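Local coordinates for rhamnose ABC transporter, periplasmic rhamnose-binding protein (Kribbella flavida, PDB 4KVF) that probably binds a carbohydrate, likely rhamnose, outside the membrane and delivers it to an ABC transporter for uptake, at residues A[209-213]-A[239-243]; A[233-238]-A[258-264]; A[34-40]-A[293-299]; A[286-291]-A[308-313]. All blocks are in the same frame, centred on the assembly; numbering follows the deposited sequence.

Contact 1 of 4, residues A[209-213]-A[239-243]; sequences DQKSF and AASRY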
# COMPACT_ATOMS: atom_id res chain seq x y z
N ASP A 209 7.06 18.90 1.37
CA ASP A 209 8.45 18.76 0.91
C ASP A 209 9.42 19.62 1.71
O ASP A 209 10.39 19.12 2.29
CB ASP A 209 8.53 19.09 -0.59
CG ASP A 209 9.82 18.62 -1.25
OD1 ASP A 209 10.39 17.59 -0.83
OD2 ASP A 209 10.26 19.28 -2.23
N GLN A 210 9.14 20.92 1.76
CA GLN A 210 10.00 21.88 2.45
C GLN A 210 10.08 21.69 3.96
O GLN A 210 11.15 21.80 4.57
CB GLN A 210 9.57 23.31 2.12
CG GLN A 210 10.43 23.98 1.07
CD GLN A 210 11.75 24.47 1.64
OE1 GLN A 210 12.70 23.70 1.77
NE2 GLN A 210 11.80 25.75 1.98
N LYS A 211 8.94 21.41 4.59
CA LYS A 211 8.94 21.20 6.03
C LYS A 211 9.67 19.90 6.37
O LYS A 211 10.42 19.83 7.34
CB LYS A 211 7.53 21.18 6.61
CG LYS A 211 7.50 21.53 8.09
CD LYS A 211 6.26 21.00 8.81
CE LYS A 211 6.33 21.34 10.30
NZ LYS A 211 5.23 20.71 11.09
N SER A 212 9.45 18.87 5.56
CA SER A 212 10.10 17.58 5.79
C SER A 212 11.62 17.75 5.68
O SER A 212 12.38 17.18 6.47
CB SER A 212 9.58 16.54 4.80
OG SER A 212 8.21 16.26 5.04
N PHE A 213 12.03 18.56 4.72
CA PHE A 213 13.44 18.87 4.52
C PHE A 213 14.03 19.53 5.77
O PHE A 213 15.05 19.08 6.31
CB PHE A 213 13.60 19.78 3.30
CG PHE A 213 15.02 20.16 2.99
CD1 PHE A 213 15.63 21.22 3.64
CD2 PHE A 213 15.74 19.47 2.03
CE1 PHE A 213 16.93 21.57 3.36
CE2 PHE A 213 17.05 19.82 1.74
CZ PHE A 213 17.65 20.87 2.41
N ALA A 239 12.45 14.07 1.01
CA ALA A 239 12.98 15.33 1.51
C ALA A 239 14.18 15.09 2.42
O ALA A 239 15.16 15.83 2.36
CB ALA A 239 11.91 16.11 2.23
N ALA A 240 14.11 14.06 3.25
CA ALA A 240 15.24 13.73 4.12
C ALA A 240 16.45 13.31 3.30
O ALA A 240 17.57 13.72 3.58
CB ALA A 240 14.86 12.65 5.11
N SER A 241 16.21 12.49 2.27
CA SER A 241 17.28 12.03 1.40
C SER A 241 17.91 13.20 0.67
O SER A 241 19.14 13.28 0.53
CB SER A 241 16.74 11.04 0.38
OG SER A 241 16.12 9.95 1.04
N ARG A 242 17.07 14.12 0.21
CA ARG A 242 17.58 15.29 -0.50
C ARG A 242 18.45 16.13 0.42
O ARG A 242 19.48 16.66 -0.01
CB ARG A 242 16.44 16.13 -1.09
CG ARG A 242 16.94 17.23 -2.02
CD ARG A 242 15.80 17.95 -2.72
NE ARG A 242 15.01 18.77 -1.79
CZ ARG A 242 13.82 18.44 -1.33
NH1 ARG A 242 13.19 19.25 -0.49
NH2 ARG A 242 13.25 17.29 -1.70
N TYR A 243 18.05 16.26 1.68
CA TYR A 243 18.89 16.99 2.63
C TYR A 243 20.20 16.25 2.87
O TYR A 243 21.27 16.84 2.76
CB TYR A 243 18.21 17.22 3.97
CG TYR A 243 19.21 17.77 4.97
CD1 TYR A 243 19.69 19.06 4.84
CD2 TYR A 243 19.70 16.99 6.01
CE1 TYR A 243 20.62 19.57 5.72
CE2 TYR A 243 20.64 17.49 6.90
CZ TYR A 243 21.09 18.78 6.76
OH TYR A 243 22.01 19.30 7.64
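Asp209 and Arg242 form the charged side of this helix-helix contact. Asp209 OD1 takes the guanidinium on its syn side, 3.0 Å from Arg242 NH2 and close to the guanidinium plane; a second, weak bond runs from Arg242 NH1 to the same oxygen. The carboxylate and guanidinium planes stand 63° apart, so this is a one-oxygen grip and not a flat, two-oxygen pairing. Arg242 reaches it with CG anti to its backbone N (chi1 -171°) and a bend at chi3 that turns the head back to the start of helix 209-222. The aromatic interactions centre on Phe213. Tyr243 points its ring edge at the Phe213 face in a T-shaped pair, with centroids 5.5 Å apart, and Tyr243 CB adds a CH-pi contact over that ring, toward its rim. The Arg242 guanidinium runs nearly parallel to the Phe213 ring but is displaced from it, with NH1 3.6 Å from Phe213 CD2. The apolar packing rests on Ala239, whose methyl carbon CB lies tight against Ser212 CB at 3.5 Å and against Asp209 O and Phe213 N. Ser212 OG bonds back to Asp208 O. The axes of the two segments approach to 8.6 Å and cross at -56°, consistent with the small alanine at the interface. Helices 209-222 and 234-245 flank the four-stranded parallel sheet: Ala240 rests on Ile255 of strand 254-257, Tyr243 also packs on Gln217 and Leu220, farther along helix 209-222, and Arg242 also touches Tyr267 of helix 261-269.

Contact 2 of 4, residues A[233-238]-A[258-264]; sequences TTVGIA and LGLPNQM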
# COMPACT_ATOMS: atom_id res chain seq x y z
N THR A 233 6.72 8.09 5.00
CA THR A 233 5.93 8.95 4.12
C THR A 233 6.77 9.18 2.88
O THR A 233 7.97 9.44 2.99
CB THR A 233 5.61 10.30 4.78
OG1 THR A 233 5.62 11.34 3.79
CG2 THR A 233 6.63 10.65 5.84
N THR A 234 6.15 9.09 1.70
CA THR A 234 6.92 9.24 0.47
C THR A 234 7.50 10.64 0.34
O THR A 234 8.63 10.82 -0.15
CB THR A 234 6.11 8.86 -0.79
OG1 THR A 234 5.07 9.82 -1.00
CG2 THR A 234 5.52 7.47 -0.61
N VAL A 235 6.75 11.64 0.81
CA VAL A 235 7.23 13.02 0.78
C VAL A 235 8.41 13.16 1.72
O VAL A 235 9.42 13.78 1.38
CB VAL A 235 6.13 14.02 1.20
CG1 VAL A 235 6.70 15.41 1.37
CG2 VAL A 235 5.00 14.03 0.19
N GLY A 236 8.27 12.57 2.90
CA GLY A 236 9.25 12.74 3.96
C GLY A 236 10.58 12.09 3.65
O GLY A 236 11.63 12.69 3.86
N ILE A 237 10.54 10.87 3.14
CA ILE A 237 11.79 10.16 2.88
C ILE A 237 12.55 10.84 1.74
O ILE A 237 13.79 10.95 1.78
CB ILE A 237 11.52 8.66 2.61
CG1 ILE A 237 12.83 7.88 2.55
CG2 ILE A 237 10.71 8.46 1.33
CD1 ILE A 237 12.62 6.40 2.26
N ALA A 238 11.82 11.35 0.75
CA ALA A 238 12.45 12.06 -0.36
C ALA A 238 13.10 13.37 0.09
O ALA A 238 14.17 13.74 -0.39
CB ALA A 238 11.43 12.33 -1.47
N LEU A 258 9.24 4.76 3.75
CA LEU A 258 8.32 4.35 2.69
C LEU A 258 8.42 5.35 1.57
O LEU A 258 8.14 6.53 1.76
CB LEU A 258 6.90 4.29 3.22
CG LEU A 258 6.70 3.32 4.38
CD1 LEU A 258 5.30 3.49 4.94
CD2 LEU A 258 6.94 1.87 3.93
N GLY A 259 8.85 4.89 0.40
CA GLY A 259 9.11 5.81 -0.70
C GLY A 259 8.59 5.35 -2.04
O GLY A 259 8.23 4.18 -2.22
N LEU A 260 8.55 6.28 -2.99
CA LEU A 260 8.17 5.98 -4.37
C LEU A 260 9.43 5.76 -5.21
O LEU A 260 10.31 6.62 -5.23
CB LEU A 260 7.33 7.12 -4.95
CG LEU A 260 5.90 7.26 -4.41
CD1 LEU A 260 5.29 8.60 -4.79
CD2 LEU A 260 5.04 6.11 -4.92
N PRO A 261 9.52 4.61 -5.89
CA PRO A 261 10.72 4.20 -6.63
C PRO A 261 11.28 5.22 -7.62
O PRO A 261 12.51 5.36 -7.68
CB PRO A 261 10.25 2.94 -7.38
CG PRO A 261 9.25 2.35 -6.44
CD PRO A 261 8.50 3.54 -5.89
N ASN A 262 10.43 5.91 -8.38
CA ASN A 262 10.91 6.92 -9.33
C ASN A 262 11.48 8.16 -8.65
O ASN A 262 12.47 8.74 -9.12
CB ASN A 262 9.80 7.33 -10.31
CG ASN A 262 9.53 6.29 -11.38
OD1 ASN A 262 10.27 5.32 -11.53
ND2 ASN A 262 8.45 6.49 -12.14
N GLN A 263 10.86 8.57 -7.55
CA GLN A 263 11.28 9.76 -6.82
C GLN A 263 12.57 9.45 -6.06
O GLN A 263 13.43 10.31 -5.90
CB GLN A 263 10.18 10.20 -5.85
CG GLN A 263 10.36 11.58 -5.25
CD GLN A 263 9.21 11.97 -4.33
OE1 GLN A 263 8.41 11.12 -3.92
NE2 GLN A 263 9.13 13.26 -4.00
N MSE A 264 12.68 8.20 -5.62
CA MSE A 264 13.79 7.75 -4.78
C MSE A 264 15.00 7.25 -5.56
O MSE A 264 16.09 7.12 -5.00
CB MSE A 264 13.31 6.67 -3.81
CG MSE A 264 12.36 7.19 -2.74
SE MSE A 264 13.26 8.54 -1.68
CE MSE A 264 14.57 7.33 -0.90
O HOH W 1 9.30 9.08 -2.36
O HOH W 2 6.16 11.83 -2.74
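Leu258 meets the start of helix 234-245 through its carbonyl: Leu258 O lies 3.2 Å from Thr234 CA, a CA-H...O contact, and equally near Ile237 CG2; at the N-cap of that helix, Thr233 OG1 accepts from Gly236 N and also bonds Asp207. Gly259 sets its CA against the Ile237 and Thr234 methyls; a side chain here would clash with Met264. Leu260, the N-cap residue of helix 261-269, sets CG 3.8 Å from Thr234 CG2, while its backbone N bonds a water. Gln263, its CG anti to the backbone N (chi1 -167°), lays its amide against Ala238 CB, 3.5 Å from NE2. Gln263 OE1 accepts from two waters: one, 2.7 Å away, also donates to Thr234 O, and the other bonds Thr234 OG1. Met264, a selenomethionine, bends at chi2 and chi3, bringing SE to 3.8 Å from Ala238 CA. Both helices follow neighbouring parallel strands, 226-231 and 254-257, at the C-terminal edge of the four-stranded sheet, the edge that generally faces the ligand cleft in periplasmic binding proteins. No direct hydrogen bond joins the segments: apolar contact holds the buried side and water bridges the other, where Thr234 N bonds a glycerol, probably from the crystallisation liquor.

Contact 3 of 4, residues A[34-40]-A[293-299]; sequences APLKEGL and AALKSGQ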
# COMPACT_ATOMS: atom_id res chain seq x y z
N ALA A 34 -13.86 -25.36 -8.53
CA ALA A 34 -14.67 -24.69 -9.54
C ALA A 34 -13.74 -23.94 -10.49
O ALA A 34 -12.81 -23.27 -10.06
CB ALA A 34 -15.65 -23.72 -8.90
N PRO A 35 -14.00 -24.05 -11.81
CA PRO A 35 -13.15 -23.34 -12.77
C PRO A 35 -13.41 -21.83 -12.78
O PRO A 35 -14.56 -21.40 -12.66
CB PRO A 35 -13.55 -23.95 -14.11
CG PRO A 35 -14.94 -24.45 -13.90
CD PRO A 35 -15.01 -24.89 -12.47
N LEU A 36 -12.35 -21.04 -12.92
CA LEU A 36 -12.50 -19.60 -13.09
C LEU A 36 -13.26 -19.38 -14.39
O LEU A 36 -12.90 -19.93 -15.43
CB LEU A 36 -11.13 -18.91 -13.12
CG LEU A 36 -10.85 -17.72 -12.19
CD1 LEU A 36 -11.40 -17.95 -10.80
CD2 LEU A 36 -9.34 -17.50 -12.10
N LYS A 37 -14.34 -18.60 -14.31
CA LYS A 37 -15.17 -18.29 -15.48
C LYS A 37 -14.47 -17.32 -16.43
O LYS A 37 -13.79 -16.39 -15.99
CB LYS A 37 -16.49 -17.65 -15.04
CG LYS A 37 -17.43 -18.54 -14.24
CD LYS A 37 -18.62 -17.71 -13.74
CE LYS A 37 -19.51 -18.47 -12.75
NZ LYS A 37 -20.60 -17.59 -12.21
N GLU A 38 -14.65 -17.54 -17.73
CA GLU A 38 -14.19 -16.59 -18.74
C GLU A 38 -15.24 -15.52 -18.98
O GLU A 38 -16.41 -15.69 -18.64
CB GLU A 38 -13.88 -17.31 -20.06
CG GLU A 38 -12.71 -18.27 -19.98
CD GLU A 38 -12.50 -19.05 -21.26
OE1 GLU A 38 -13.44 -19.13 -22.09
OE2 GLU A 38 -11.40 -19.60 -21.44
N GLY A 39 -14.82 -14.40 -19.57
CA GLY A 39 -15.75 -13.36 -19.97
C GLY A 39 -16.32 -12.51 -18.85
O GLY A 39 -17.31 -11.79 -19.04
N LEU A 40 -15.70 -12.58 -17.67
CA LEU A 40 -16.14 -11.76 -16.54
C LEU A 40 -15.89 -10.28 -16.79
O LEU A 40 -14.80 -9.90 -17.22
CB LEU A 40 -15.40 -12.16 -15.26
CG LEU A 40 -15.72 -13.58 -14.79
CD1 LEU A 40 -14.93 -13.89 -13.53
CD2 LEU A 40 -17.21 -13.72 -14.55
N ALA A 293 -12.60 -12.64 -9.41
CA ALA A 293 -12.95 -13.75 -10.30
C ALA A 293 -13.21 -15.02 -9.51
O ALA A 293 -14.12 -15.78 -9.85
CB ALA A 293 -11.86 -13.98 -11.33
N ALA A 294 -12.40 -15.26 -8.47
CA ALA A 294 -12.58 -16.43 -7.63
C ALA A 294 -13.92 -16.36 -6.93
O ALA A 294 -14.60 -17.37 -6.81
CB ALA A 294 -11.46 -16.56 -6.60
N LEU A 295 -14.29 -15.17 -6.48
CA LEU A 295 -15.59 -14.99 -5.82
C LEU A 295 -16.74 -15.27 -6.79
O LEU A 295 -17.68 -16.00 -6.47
CB LEU A 295 -15.71 -13.57 -5.26
CG LEU A 295 -14.89 -13.34 -3.98
CD1 LEU A 295 -14.67 -11.86 -3.78
CD2 LEU A 295 -15.61 -13.94 -2.78
N LYS A 296 -16.66 -14.68 -7.97
CA LYS A 296 -17.73 -14.80 -8.97
C LYS A 296 -17.85 -16.21 -9.53
O LYS A 296 -18.93 -16.65 -9.92
CB LYS A 296 -17.51 -13.79 -10.10
CG LYS A 296 -18.66 -13.67 -11.10
CD LYS A 296 -19.94 -13.20 -10.41
CE LYS A 296 -21.09 -13.13 -11.41
NZ LYS A 296 -22.40 -12.96 -10.71
N SER A 297 -16.73 -16.94 -9.55
CA SER A 297 -16.71 -18.31 -10.05
C SER A 297 -17.06 -19.34 -8.98
O SER A 297 -17.14 -20.54 -9.25
CB SER A 297 -15.33 -18.62 -10.64
OG SER A 297 -14.96 -17.60 -11.56
N GLY A 298 -17.29 -18.88 -7.76
CA GLY A 298 -17.66 -19.77 -6.67
C GLY A 298 -16.52 -20.50 -5.98
O GLY A 298 -16.76 -21.40 -5.18
N GLN A 299 -15.27 -20.12 -6.27
CA GLN A 299 -14.12 -20.78 -5.64
C GLN A 299 -13.94 -20.39 -4.17
O GLN A 299 -13.47 -21.19 -3.35
CB GLN A 299 -12.83 -20.46 -6.39
CG GLN A 299 -12.75 -21.01 -7.79
CD GLN A 299 -11.44 -20.66 -8.46
OE1 GLN A 299 -10.73 -19.75 -8.01
NE2 GLN A 299 -11.10 -21.39 -9.52
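The Gln299 amide points one N-H of NE2 at Ala34 O, met at the NE2 edge in the amide plane and nearly in line with the carbonyl, at 2.6 Å; Leu36 CD1 lies over one face of that amide, 3.4 Å from OE1, the two side chains crossing at about a right angle. With an alanine here, Ala34 O would probably lose its amide donor and a gap would open beside Leu36. Ser297 OG is the polar centre: it receives Lys37 N at 3.0 Å in an almost straight bond and donates to Ala293 O, which Ser297 N reaches from the opposite face of the carbonyl plane. Lys37 extends along the helix end until NZ bonds Lys296 O, 3.0 Å away; the Lys296 chain turns off at chi2 to a salt bridge with Asp121. Leu36 CG and Leu40 CD1 pack on Ala293 CB, the latter at 3.8 Å. Ala34 CB rests on Ser297 O. Gly298, with positive phi, closes helix 281-296 in a Schellman motif, and the irregular segment 34-40 packs against that C-terminal cap just before entering strand 41-45, joining the beginning of the periplasmic-binding-protein fold to a helix that flanks its six-stranded parallel sheet.

Contact 4 of 4, residues A[286-291]-A[308-313]; sequences YLAAYA and FKAGKL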
# COMPACT_ATOMS: atom_id res chain seq x y z
N TYR A 286 -3.79 -6.51 -9.80
CA TYR A 286 -3.71 -7.87 -10.32
C TYR A 286 -4.35 -8.85 -9.34
O TYR A 286 -5.19 -9.67 -9.72
CB TYR A 286 -2.23 -8.21 -10.59
CG TYR A 286 -1.96 -9.55 -11.22
CD1 TYR A 286 -1.99 -10.72 -10.46
CD2 TYR A 286 -1.62 -9.66 -12.56
CE1 TYR A 286 -1.72 -11.95 -11.03
CE2 TYR A 286 -1.36 -10.89 -13.14
CZ TYR A 286 -1.41 -12.03 -12.36
OH TYR A 286 -1.14 -13.26 -12.94
N LEU A 287 -3.98 -8.76 -8.07
CA LEU A 287 -4.56 -9.63 -7.07
C LEU A 287 -6.07 -9.41 -6.95
O LEU A 287 -6.82 -10.36 -6.81
CB LEU A 287 -3.87 -9.44 -5.71
CG LEU A 287 -4.43 -10.24 -4.53
CD1 LEU A 287 -4.53 -11.73 -4.85
CD2 LEU A 287 -3.57 -10.02 -3.28
N ALA A 288 -6.50 -8.15 -7.01
CA ALA A 288 -7.92 -7.84 -6.89
C ALA A 288 -8.75 -8.54 -7.99
O ALA A 288 -9.84 -9.06 -7.71
CB ALA A 288 -8.16 -6.33 -6.92
N ALA A 289 -8.23 -8.57 -9.21
CA ALA A 289 -8.94 -9.23 -10.31
C ALA A 289 -9.10 -10.73 -10.05
O ALA A 289 -10.17 -11.31 -10.26
CB ALA A 289 -8.23 -8.99 -11.63
N TYR A 290 -8.04 -11.39 -9.59
CA TYR A 290 -8.14 -12.82 -9.31
C TYR A 290 -9.07 -13.12 -8.14
O TYR A 290 -9.80 -14.10 -8.17
CB TYR A 290 -6.75 -13.45 -9.11
CG TYR A 290 -6.09 -13.84 -10.42
CD1 TYR A 290 -6.36 -15.07 -11.02
CD2 TYR A 290 -5.21 -12.98 -11.07
CE1 TYR A 290 -5.77 -15.43 -12.22
CE2 TYR A 290 -4.63 -13.33 -12.28
CZ TYR A 290 -4.91 -14.56 -12.85
OH TYR A 290 -4.32 -14.90 -14.05
N ALA A 291 -9.04 -12.28 -7.11
CA ALA A 291 -9.92 -12.48 -5.97
C ALA A 291 -11.38 -12.33 -6.39
O ALA A 291 -12.24 -13.15 -6.04
CB ALA A 291 -9.59 -11.45 -4.88
N PHE A 308 -7.16 -19.54 -2.59
CA PHE A 308 -7.33 -19.47 -4.04
C PHE A 308 -6.03 -19.13 -4.72
O PHE A 308 -5.09 -18.67 -4.08
CB PHE A 308 -8.42 -18.47 -4.43
CG PHE A 308 -8.05 -17.04 -4.16
CD1 PHE A 308 -8.08 -16.54 -2.87
CD2 PHE A 308 -7.67 -16.19 -5.19
CE1 PHE A 308 -7.74 -15.21 -2.61
CE2 PHE A 308 -7.31 -14.87 -4.95
CZ PHE A 308 -7.35 -14.38 -3.65
N LYS A 309 -5.98 -19.38 -6.03
CA LYS A 309 -4.80 -19.11 -6.83
C LYS A 309 -4.96 -17.75 -7.48
O LYS A 309 -6.04 -17.40 -7.95
CB LYS A 309 -4.65 -20.17 -7.93
CG LYS A 309 -4.47 -21.59 -7.43
CD LYS A 309 -3.25 -21.71 -6.54
CE LYS A 309 -2.80 -23.16 -6.41
NZ LYS A 309 -3.96 -24.08 -6.18
N ALA A 310 -3.88 -16.97 -7.48
CA ALA A 310 -3.90 -15.65 -8.11
C ALA A 310 -2.78 -15.49 -9.12
O ALA A 310 -1.94 -14.61 -8.99
CB ALA A 310 -3.81 -14.55 -7.04
N GLY A 311 -2.78 -16.34 -10.14
CA GLY A 311 -1.81 -16.25 -11.22
C GLY A 311 -0.37 -16.23 -10.74
O GLY A 311 0.04 -17.05 -9.91
N LYS A 312 0.39 -15.25 -11.24
CA LYS A 312 1.82 -15.12 -10.98
C LYS A 312 2.11 -14.89 -9.50
O LYS A 312 3.25 -15.05 -9.06
CB LYS A 312 2.41 -13.96 -11.80
CG LYS A 312 2.07 -12.58 -11.22
CD LYS A 312 2.48 -11.45 -12.17
CE LYS A 312 2.12 -10.09 -11.57
NZ LYS A 312 2.50 -8.98 -12.49
N LEU A 313 1.10 -14.47 -8.75
CA LEU A 313 1.30 -14.14 -7.33
C LEU A 313 1.23 -15.37 -6.41
O LEU A 313 1.55 -15.26 -5.22
CB LEU A 313 0.30 -13.10 -6.86
CG LEU A 313 0.37 -11.76 -7.59
CD1 LEU A 313 -0.68 -10.82 -7.01
CD2 LEU A 313 1.76 -11.17 -7.47
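Tyr290 and Ala310 meet in the tightly packed part of this contact. The Tyr290 ring lies flat over the backbone, with Ala310 C and Gly311 N over one face and Gly311 CA making a CH-pi contact, 4.2 Å from the ring centroid. Gly311 has no room for a side chain: a CB would collide with both Tyr286 OH and the Tyr290 ring. Beside it, Leu287 CD1 sits 3.6 Å from Ala310 CB and touches Phe308 CZ, Leu287 lying across Phe308. Phe308 brings its CE2-CZ end to Ala291, with CZ 3.9 Å from Ala291 CB. Leu313 CD1 wedges between Leu287 CB and Tyr286 CD1, 3.7 Å from each. The buried Tyr286 belongs to this packed side too: with CG anti to its backbone N (chi1 -176°), the ring reaches far enough for OH to accept a straight bond from Lys312 N at 3.0 Å, while Ala310 O stands at the ring edge. Tyr290 OH is held by Glu67 of helix 52-67. Toward solvent the contact thins to Lys312, whose extended chain lies over one face of the Tyr286 ring, CE centred 3.9 Å from the ring centroid; NZ makes an off-centre cation-pi contact and a long, weak ion pair with Asp283. A leucine in place of Tyr286 would probably leave Lys312 N without its hydroxyl acceptor and its aliphatic chain without a flat surface to lie on. The contact sets the turn of the beta-hairpin 307-309/315-317 on helix 281-296, which also packs on helix 52-67 and strand 138-141, in the lobe built on the six-stranded parallel sheet.

The four contacts form two pairs on opposite sides of the chain's centre. Contacts 1 and 2 share helix 234-245, lie 10 Å apart between centres and belong to the part built on the four-stranded parallel sheet. Contacts 3 and 4 share helix 281-296, lie 11 Å apart, and flank the six-stranded sheet; Leu36 touches Tyr290 between them. Contacts 1 and 3 are about 47 Å apart between centres. Along the chain, contact 3 joins residues 34-40 to 293-299, enclosing contacts 1 and 2, while contact 4 follows both and interleaves with contact 3. This is consistent with the two-lobed periplasmic-binding-protein fold, in which ligand generally binds between the lobes.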